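Local coordinates for protein probable thiosulfate sulfurtransferase (Thermus thermophilus, PDB 2EG4) that probably acts as a sulfurtransferase of the rhodanese family, moving sulfane sulfur from thiosulfate to acceptors such as cyanide, and carries a bound zinc ion, at residues K35-E40 with L222-P227; R212-L215 with H219-L222. All coordinates share one frame; numbering follows the deposited sequence.

Interaction 1 (K35-E40 with L222-P227)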
ATOM      1  N   LYS A  35       2.127  11.805  -0.640  1.00 24.59           N
ATOM      2  CA  LYS A  35       2.117  11.516  -2.073  1.00 23.54           C
ATOM      3  C   LYS A  35       3.600  11.559  -2.456  1.00 26.26           C
ATOM      4  O   LYS A  35       4.307  12.526  -2.163  1.00 28.71           O
ATOM      5  CB  LYS A  35       1.317  12.570  -2.846  1.00 25.35           C
ATOM      6  CG  LYS A  35      -0.189  12.265  -2.883  1.00 28.27           C
ATOM      7  CD  LYS A  35      -0.941  13.234  -3.781  1.00 34.37           C
ATOM      8  CE  LYS A  35      -1.143  14.568  -3.108  1.00 37.90           C
ATOM      9  NZ  LYS A  35      -2.175  14.450  -2.039  1.00 37.73           N
ATOM     10  N   LEU A  36       4.072  10.507  -3.110  1.00 21.83           N
ATOM     11  CA  LEU A  36       5.477  10.401  -3.474  1.00 23.12           C
ATOM     12  C   LEU A  36       5.844  10.673  -4.919  1.00 22.82           C
ATOM     13  O   LEU A  36       5.042  10.443  -5.831  1.00 23.98           O
ATOM     14  CB  LEU A  36       5.987   9.006  -3.121  1.00 26.47           C
ATOM     15  CG  LEU A  36       6.281   8.702  -1.650  1.00 29.29           C
ATOM     16  CD1 LEU A  36       5.084   8.997  -0.782  1.00 29.43           C
ATOM     17  CD2 LEU A  36       6.662   7.261  -1.529  1.00 33.54           C
ATOM     18  N   ARG A  37       7.067  11.167  -5.114  1.00 21.84           N
ATOM     19  CA  ARG A  37       7.618  11.403  -6.444  1.00 19.09           C
ATOM     20  C   ARG A  37       8.914  10.591  -6.415  1.00 23.63           C
ATOM     21  O   ARG A  37       9.815  10.868  -5.613  1.00 19.37           O
ATOM     22  CB  ARG A  37       7.921  12.888  -6.691  1.00 23.09           C
ATOM     23  CG  ARG A  37       8.440  13.127  -8.101  1.00 27.72           C
ATOM     24  CD  ARG A  37       8.799  14.575  -8.395  1.00 34.35           C
ATOM     25  NE  ARG A  37       9.240  14.769  -9.782  1.00 34.47           N
ATOM     26  CZ  ARG A  37      10.468  14.511 -10.231  1.00 38.29           C
ATOM     27  NH1 ARG A  37      11.388  14.048  -9.396  1.00 34.62           N
ATOM     28  NH2 ARG A  37      10.781  14.717 -11.512  1.00 34.46           N
ATOM     29  N   LEU A  38       8.992   9.571  -7.266  1.00 18.36           N
ATOM     30  CA  LEU A  38      10.146   8.689  -7.288  1.00 20.20           C
ATOM     31  C   LEU A  38      10.682   8.520  -8.688  1.00 21.59           C
ATOM     32  O   LEU A  38      10.335   7.566  -9.394  1.00 25.05           O
ATOM     33  CB  LEU A  38       9.765   7.333  -6.684  1.00 21.11           C
ATOM     34  CG  LEU A  38       9.231   7.358  -5.246  1.00 19.64           C
ATOM     35  CD1 LEU A  38       8.634   5.986  -4.901  1.00 20.18           C
ATOM     36  CD2 LEU A  38      10.349   7.689  -4.270  1.00 21.39           C
ATOM     37  N   ARG A  39      11.517   9.466  -9.097  1.00 20.64           N
ATOM     38  CA  ARG A  39      12.127   9.419 -10.428  1.00 19.54           C
ATOM     39  C   ARG A  39      13.641   9.231 -10.310  1.00 21.11           C
ATOM     40  O   ARG A  39      14.226   8.365 -10.983  1.00 23.35           O
ATOM     41  CB  ARG A  39      11.832  10.692 -11.225  1.00 20.56           C
ATOM     42  CG  ARG A  39      12.344  10.640 -12.690  1.00 26.29           C
ATOM     43  CD  ARG A  39      12.070  11.933 -13.479  1.00 32.05           C
ATOM     44  NE  ARG A  39      12.491  11.811 -14.877  1.00 33.84           N
ATOM     45  CZ  ARG A  39      12.534  12.818 -15.745  1.00 38.97           C
ATOM     46  NH1 ARG A  39      12.188  14.046 -15.368  1.00 37.78           N
ATOM     47  NH2 ARG A  39      12.912  12.595 -17.002  1.00 39.47           N
ATOM     48  N   GLU A  40      14.271  10.027  -9.448  1.00 17.67           N
ATOM     49  CA  GLU A  40      15.719   9.960  -9.253  1.00 19.00           C
ATOM     50  C   GLU A  40      16.128   9.016  -8.117  1.00 17.81           C
ATOM     51  O   GLU A  40      15.388   8.814  -7.152  1.00 16.01           O
ATOM     52  CB  GLU A  40      16.284  11.345  -8.930  1.00 17.79           C
ATOM     53  CG  GLU A  40      15.849  12.478  -9.849  1.00 22.23           C
ATOM     54  CD  GLU A  40      16.110  12.175 -11.319  1.00 21.81           C
ATOM     55  OE1 GLU A  40      17.096  11.473 -11.610  1.00 23.02           O
ATOM     56  OE2 GLU A  40      15.336  12.654 -12.168  1.00 26.80           O
ATOM     57  N   LEU A 222       0.723  12.399 -13.837  1.00 22.01           N
ATOM     58  CA  LEU A 222       0.265  13.676 -14.381  1.00 21.97           C
ATOM     59  C   LEU A 222       1.212  14.827 -14.028  1.00 24.74           C
ATOM     60  O   LEU A 222       1.459  15.697 -14.855  1.00 25.54           O
ATOM     61  CB  LEU A 222      -1.146  13.992 -13.880  1.00 18.50           C
ATOM     62  CG  LEU A 222      -2.251  13.097 -14.467  1.00 23.98           C
ATOM     63  CD1 LEU A 222      -3.588  13.405 -13.803  1.00 25.97           C
ATOM     64  CD2 LEU A 222      -2.340  13.321 -15.991  1.00 21.98           C
ATOM     65  N   GLN A 223       1.753  14.835 -12.814  1.00 26.54           N
ATOM     66  CA  GLN A 223       2.679  15.911 -12.452  1.00 25.35           C
ATOM     67  C   GLN A 223       3.882  15.912 -13.394  1.00 25.82           C
ATOM     68  O   GLN A 223       4.413  16.965 -13.750  1.00 26.20           O
ATOM     69  CB  GLN A 223       3.140  15.753 -11.001  1.00 30.73           C
ATOM     70  CG  GLN A 223       2.066  16.138  -9.986  1.00 32.06           C
ATOM     71  CD  GLN A 223       1.518  17.547 -10.232  1.00 38.23           C
ATOM     72  OE1 GLN A 223       2.283  18.504 -10.394  1.00 40.91           O
ATOM     73  NE2 GLN A 223       0.192  17.678 -10.253  1.00 39.16           N
ATOM     74  N   GLU A 224       4.299  14.722 -13.816  1.00 21.19           N
ATOM     75  CA  GLU A 224       5.444  14.568 -14.709  1.00 22.98           C
ATOM     76  C   GLU A 224       5.140  14.935 -16.163  1.00 21.55           C
ATOM     77  O   GLU A 224       6.051  15.088 -16.965  1.00 23.07           O
ATOM     78  CB  GLU A 224       5.952  13.126 -14.654  1.00 21.71           C
ATOM     79  CG  GLU A 224       6.708  12.772 -13.368  1.00 27.87           C
ATOM     80  CD  GLU A 224       8.050  13.473 -13.312  1.00 30.46           C
ATOM     81  OE1 GLU A 224       8.772  13.452 -14.327  1.00 33.21           O
ATOM     82  OE2 GLU A 224       8.395  14.035 -12.256  1.00 35.48           O
ATOM     83  N   GLY A 225       3.860  15.058 -16.503  1.00 25.35           N
ATOM     84  CA  GLY A 225       3.491  15.412 -17.863  1.00 26.39           C
ATOM     85  C   GLY A 225       3.561  14.270 -18.867  1.00 27.99           C
ATOM     86  O   GLY A 225       3.667  14.489 -20.081  1.00 26.11           O
ATOM     87  N   LEU A 226       3.510  13.046 -18.362  1.00 25.29           N
ATOM     88  CA  LEU A 226       3.572  11.857 -19.212  1.00 26.79           C
ATOM     89  C   LEU A 226       2.249  11.692 -19.960  1.00 28.29           C
ATOM     90  O   LEU A 226       1.209  12.170 -19.507  1.00 27.99           O
ATOM     91  CB  LEU A 226       3.873  10.639 -18.341  1.00 22.35           C
ATOM     92  CG  LEU A 226       5.272  10.798 -17.737  1.00 19.12           C
ATOM     93  CD1 LEU A 226       5.462   9.843 -16.564  1.00 23.80           C
ATOM     94  CD2 LEU A 226       6.308  10.518 -18.812  1.00 22.65           C
ATOM     95  N   PRO A 227       2.277  11.003 -21.113  1.00 31.13           N
ATOM     96  CA  PRO A 227       1.096  10.763 -21.957  1.00 29.73           C
ATOM     97  C   PRO A 227      -0.067  10.076 -21.250  1.00 28.18           C
ATOM     98  O   PRO A 227       0.129   9.147 -20.464  1.00 28.08           O
ATOM     99  CB  PRO A 227       1.648   9.904 -23.097  1.00 31.77           C
ATOM    100  CG  PRO A 227       3.130  10.177 -23.095  1.00 33.34           C
ATOM    101  CD  PRO A 227       3.443  10.272 -21.627  1.00 29.69           C
TER

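Interaction 2 (R212-L215 with H219-L222). With ZN (zinc ion), chain C.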
ATOM      1  N   ARG A 212       3.306  -5.735  -8.477  1.00 19.51           N
ATOM      2  CA  ARG A 212       4.220  -4.658  -8.077  1.00 19.79           C
ATOM      3  C   ARG A 212       3.363  -3.407  -8.093  1.00 18.13           C
ATOM      4  O   ARG A 212       2.573  -3.204  -9.014  1.00 18.81           O
ATOM      5  CB  ARG A 212       5.354  -4.495  -9.083  1.00 22.38           C
ATOM      6  CG  ARG A 212       6.289  -5.676  -9.189  1.00 30.31           C
ATOM      7  CD  ARG A 212       7.235  -5.437 -10.356  1.00 32.89           C
ATOM      8  NE  ARG A 212       8.061  -4.256 -10.134  1.00 34.68           N
ATOM      9  CZ  ARG A 212       8.892  -3.744 -11.038  1.00 38.99           C
ATOM     10  NH1 ARG A 212       9.006  -4.307 -12.234  1.00 37.75           N
ATOM     11  NH2 ARG A 212       9.616  -2.671 -10.743  1.00 39.96           N
ATOM     12  N   ASN A 213       3.546  -2.552  -7.090  1.00 17.94           N
ATOM     13  CA  ASN A 213       2.726  -1.357  -6.902  1.00 17.59           C
ATOM     14  C   ASN A 213       3.366  -0.069  -7.397  1.00 18.14           C
ATOM     15  O   ASN A 213       4.452   0.281  -6.956  1.00 16.00           O
ATOM     16  CB  ASN A 213       2.426  -1.242  -5.385  1.00 18.65           C
ATOM     17  CG  ASN A 213       1.320  -0.230  -5.036  1.00 18.64           C
ATOM     18  OD1 ASN A 213       1.209   0.220  -3.871  1.00 19.20           O
ATOM     19  ND2 ASN A 213       0.494   0.094  -5.986  1.00 16.02           N
ATOM     20  N   TYR A 214       2.678   0.627  -8.298  1.00 17.72           N
ATOM     21  CA  TYR A 214       3.158   1.903  -8.829  1.00 18.77           C
ATOM     22  C   TYR A 214       2.710   2.928  -7.804  1.00 17.68           C
ATOM     23  O   TYR A 214       1.654   3.544  -7.930  1.00 20.10           O
ATOM     24  CB  TYR A 214       2.530   2.227 -10.195  1.00 18.62           C
ATOM     25  CG  TYR A 214       2.914   3.604 -10.720  1.00 17.86           C
ATOM     26  CD1 TYR A 214       4.073   4.243 -10.281  1.00 15.12           C
ATOM     27  CD2 TYR A 214       2.099   4.275 -11.625  1.00 16.76           C
ATOM     28  CE1 TYR A 214       4.396   5.534 -10.725  1.00 16.50           C
ATOM     29  CE2 TYR A 214       2.411   5.542 -12.077  1.00 19.94           C
ATOM     30  CZ  TYR A 214       3.564   6.173 -11.613  1.00 19.88           C
ATOM     31  OH  TYR A 214       3.849   7.446 -12.030  1.00 19.70           O
ATOM     32  N   LEU A 215       3.555   3.111  -6.791  1.00 17.16           N
ATOM     33  CA  LEU A 215       3.242   4.014  -5.694  1.00 17.63           C
ATOM     34  C   LEU A 215       2.974   5.455  -6.125  1.00 18.02           C
ATOM     35  O   LEU A 215       2.048   6.079  -5.616  1.00 17.86           O
ATOM     36  CB  LEU A 215       4.364   3.932  -4.660  1.00 19.35           C
ATOM     37  CG  LEU A 215       4.154   4.682  -3.353  1.00 17.89           C
ATOM     38  CD1 LEU A 215       2.842   4.250  -2.677  1.00 22.66           C
ATOM     39  CD2 LEU A 215       5.349   4.416  -2.470  1.00 22.21           C
ATOM     40  N   HIS A 219      -1.282  10.438  -9.788  1.00 21.91           N
ATOM     41  CA  HIS A 219      -0.902  11.783  -9.370  1.00 21.28           C
ATOM     42  C   HIS A 219       0.500  12.099  -9.899  1.00 21.66           C
ATOM     43  O   HIS A 219       0.710  13.126 -10.553  1.00 21.38           O
ATOM     44  CB  HIS A 219      -0.936  11.919  -7.838  1.00 25.66           C
ATOM     45  CG  HIS A 219      -0.731  13.323  -7.360  1.00 24.04           C
ATOM     46  ND1 HIS A 219      -1.769  14.218  -7.209  1.00 28.93           N
ATOM     47  CD2 HIS A 219       0.398  14.002  -7.042  1.00 26.90           C
ATOM     48  CE1 HIS A 219      -1.290  15.386  -6.819  1.00 23.84           C
ATOM     49  NE2 HIS A 219       0.021  15.282  -6.711  1.00 25.41           N
ATOM     50  N   GLU A 220       1.463  11.213  -9.651  1.00 20.90           N
ATOM     51  CA  GLU A 220       2.810  11.473 -10.130  1.00 20.82           C
ATOM     52  C   GLU A 220       2.852  11.506 -11.648  1.00 22.34           C
ATOM     53  O   GLU A 220       3.467  12.384 -12.237  1.00 22.28           O
ATOM     54  CB  GLU A 220       3.782  10.411  -9.649  1.00 20.38           C
ATOM     55  CG  GLU A 220       5.169  10.648 -10.200  1.00 22.69           C
ATOM     56  CD  GLU A 220       6.109   9.524  -9.902  1.00 24.40           C
ATOM     57  OE1 GLU A 220       5.707   8.347 -10.069  1.00 23.52           O
ATOM     58  OE2 GLU A 220       7.266   9.813  -9.518  1.00 22.72           O
ATOM     59  N   TRP A 221       2.172  10.552 -12.277  1.00 19.17           N
ATOM     60  CA  TRP A 221       2.167  10.451 -13.734  1.00 21.42           C
ATOM     61  C   TRP A 221       1.757  11.769 -14.378  1.00 22.81           C
ATOM     62  O   TRP A 221       2.379  12.221 -15.339  1.00 21.79           O
ATOM     63  CB  TRP A 221       1.233   9.306 -14.175  1.00 20.39           C
ATOM     64  CG  TRP A 221       1.304   8.971 -15.663  1.00 20.74           C
ATOM     65  CD1 TRP A 221       0.571   9.529 -16.676  1.00 19.76           C
ATOM     66  CD2 TRP A 221       2.158   7.992 -16.280  1.00 22.41           C
ATOM     67  NE1 TRP A 221       0.918   8.954 -17.892  1.00 21.15           N
ATOM     68  CE2 TRP A 221       1.889   8.012 -17.675  1.00 20.65           C
ATOM     69  CE3 TRP A 221       3.121   7.103 -15.793  1.00 18.53           C
ATOM     70  CZ2 TRP A 221       2.555   7.171 -18.583  1.00 20.59           C
ATOM     71  CZ3 TRP A 221       3.782   6.263 -16.689  1.00 19.72           C
ATOM     72  CH2 TRP A 221       3.493   6.302 -18.071  1.00 21.62           C
ATOM     73  N   LEU A 222       0.723  12.399 -13.837  1.00 22.01           N
ATOM     74  CA  LEU A 222       0.265  13.676 -14.381  1.00 21.97           C
ATOM     75  C   LEU A 222       1.212  14.827 -14.028  1.00 24.74           C
ATOM     76  O   LEU A 222       1.459  15.697 -14.855  1.00 25.54           O
ATOM     77  CB  LEU A 222      -1.146  13.992 -13.880  1.00 18.50           C
ATOM     78  CG  LEU A 222      -2.251  13.097 -14.467  1.00 23.98           C
ATOM     79  CD1 LEU A 222      -3.588  13.405 -13.803  1.00 25.97           C
ATOM     80  CD2 LEU A 222      -2.340  13.321 -15.991  1.00 21.98           C
TER
HETATM   81 ZN    ZN C 301      -3.858  14.021  -7.602  1.00 24.10          ZN

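Interaction 1 (K35-E40 with L222-P227)
Arg-37 and Arg-39 both reach out to the carboxylate of Glu-224, and each lends it a differently turned guanidinium. Arg-37, extended from CG to NE with its guanidinium turned aside at the end, crosses the glutamate side chain at about a right angle, the two planes 53° apart. Its NE and NH2 converge on one oxygen, at 2.7 Å from NE to Glu-224 OE2 and 2.6 Å from NH2 to the same OE2. That oxygen lies obliquely to the guanidinium and each N-H...O angle is only 116°, so both are weak as hydrogen bonds, within what is clearly a salt bridge. The contact joins the two rhodanese-like domains at the surface: Glu-224 directly precedes Gly-225, whose positive phi closes a Schellman motif. Arg-39, also extended, attends the other oxygen. Its NH1 lies 3.6 Å from Glu-224 OE1, well out of the guanidinium plane, a long pairing of charges without a directed N-H. Bent at chi2 (-70°), Glu-224 presents one oxygen to each arginine. Arg-37 NH1 has a second acidic partner, Glu-43 of helix 41-57. A glutamine here in place of Glu-224 would probably cost both arginines their shared counter-charge, leaving Arg-37 to Glu-43 alone.

Interaction 2 (R212-L215 with H219-L222)
Tyr-214, which follows Asn-213 of strand 210-213, reaches helix 217-223, where its hydroxyl meets Glu-220 and Trp-221. Strand and helix are consecutive elements of the second rhodanese-like domain, the strand lying at one margin of its parallel four-stranded sheet, and Tyr-214 is the centre of the inverse gamma turn that begins the connection. From CB, which points at the helix, the side chain leaves with CG opposite the backbone N (chi1 175°), and this directs the ring towards the helix. CE1 comes within 3.2 Å of Glu-220 OE1, which lies at the ring edge near its plane, while CE2 packs 4.1 Å from Trp-221 CE3. Ala-125 and Ala-128 of helix 125-129 also touch the tyrosine side chain. At the tip, Tyr-214 OH donates a hydrogen bond to Glu-220 OE1 over 2.8 Å. The oxygen receives it on its anti side, 26° out of the carboxylate plane, while ring and carboxylate are turned 29° from each other. Tyr-214 OH also lies 3.5 Å from the backbone N of Trp-221. Since OE2 of the same carboxylate accepts from the backbone N of Leu-38, both oxygens of this buried acid are engaged and its rotation is probably well fixed. Trp-221 crosses the tyrosine at about a right angle, and its NE1 is hydrogen-bonded to Pro-227 O. The helix turn that holds these partners also carries His-219, which binds zinc through ND1 together with Cys-151, Cys-152 and His-192. The tyrosyl oxygen ends in the plane of the indole, at its edge, with Tyr-214 OH 3.8 Å from Trp-221 CE3.

From the N terminus, the chain first supplies 35-40, the loop between strand 27-28 and helix 41-57 of the first rhodanese-like domain. It then passes through the rest of that domain and most of the second before 212-215 and 219-222 make interaction 2, a short local closure between 212-215 and the following helix. Interaction 1 closes at 222-227, so its long loop encloses the small one, the two sharing Leu-222. Their centres lie about 7 Å apart. Leu-36 packs on Leu-215, and Leu-226 on Trp-221. Interaction 2 ties helix 217-223 to the segment leaving its own sheet, and interaction 1 ties the segment on its C-terminal side to the first domain.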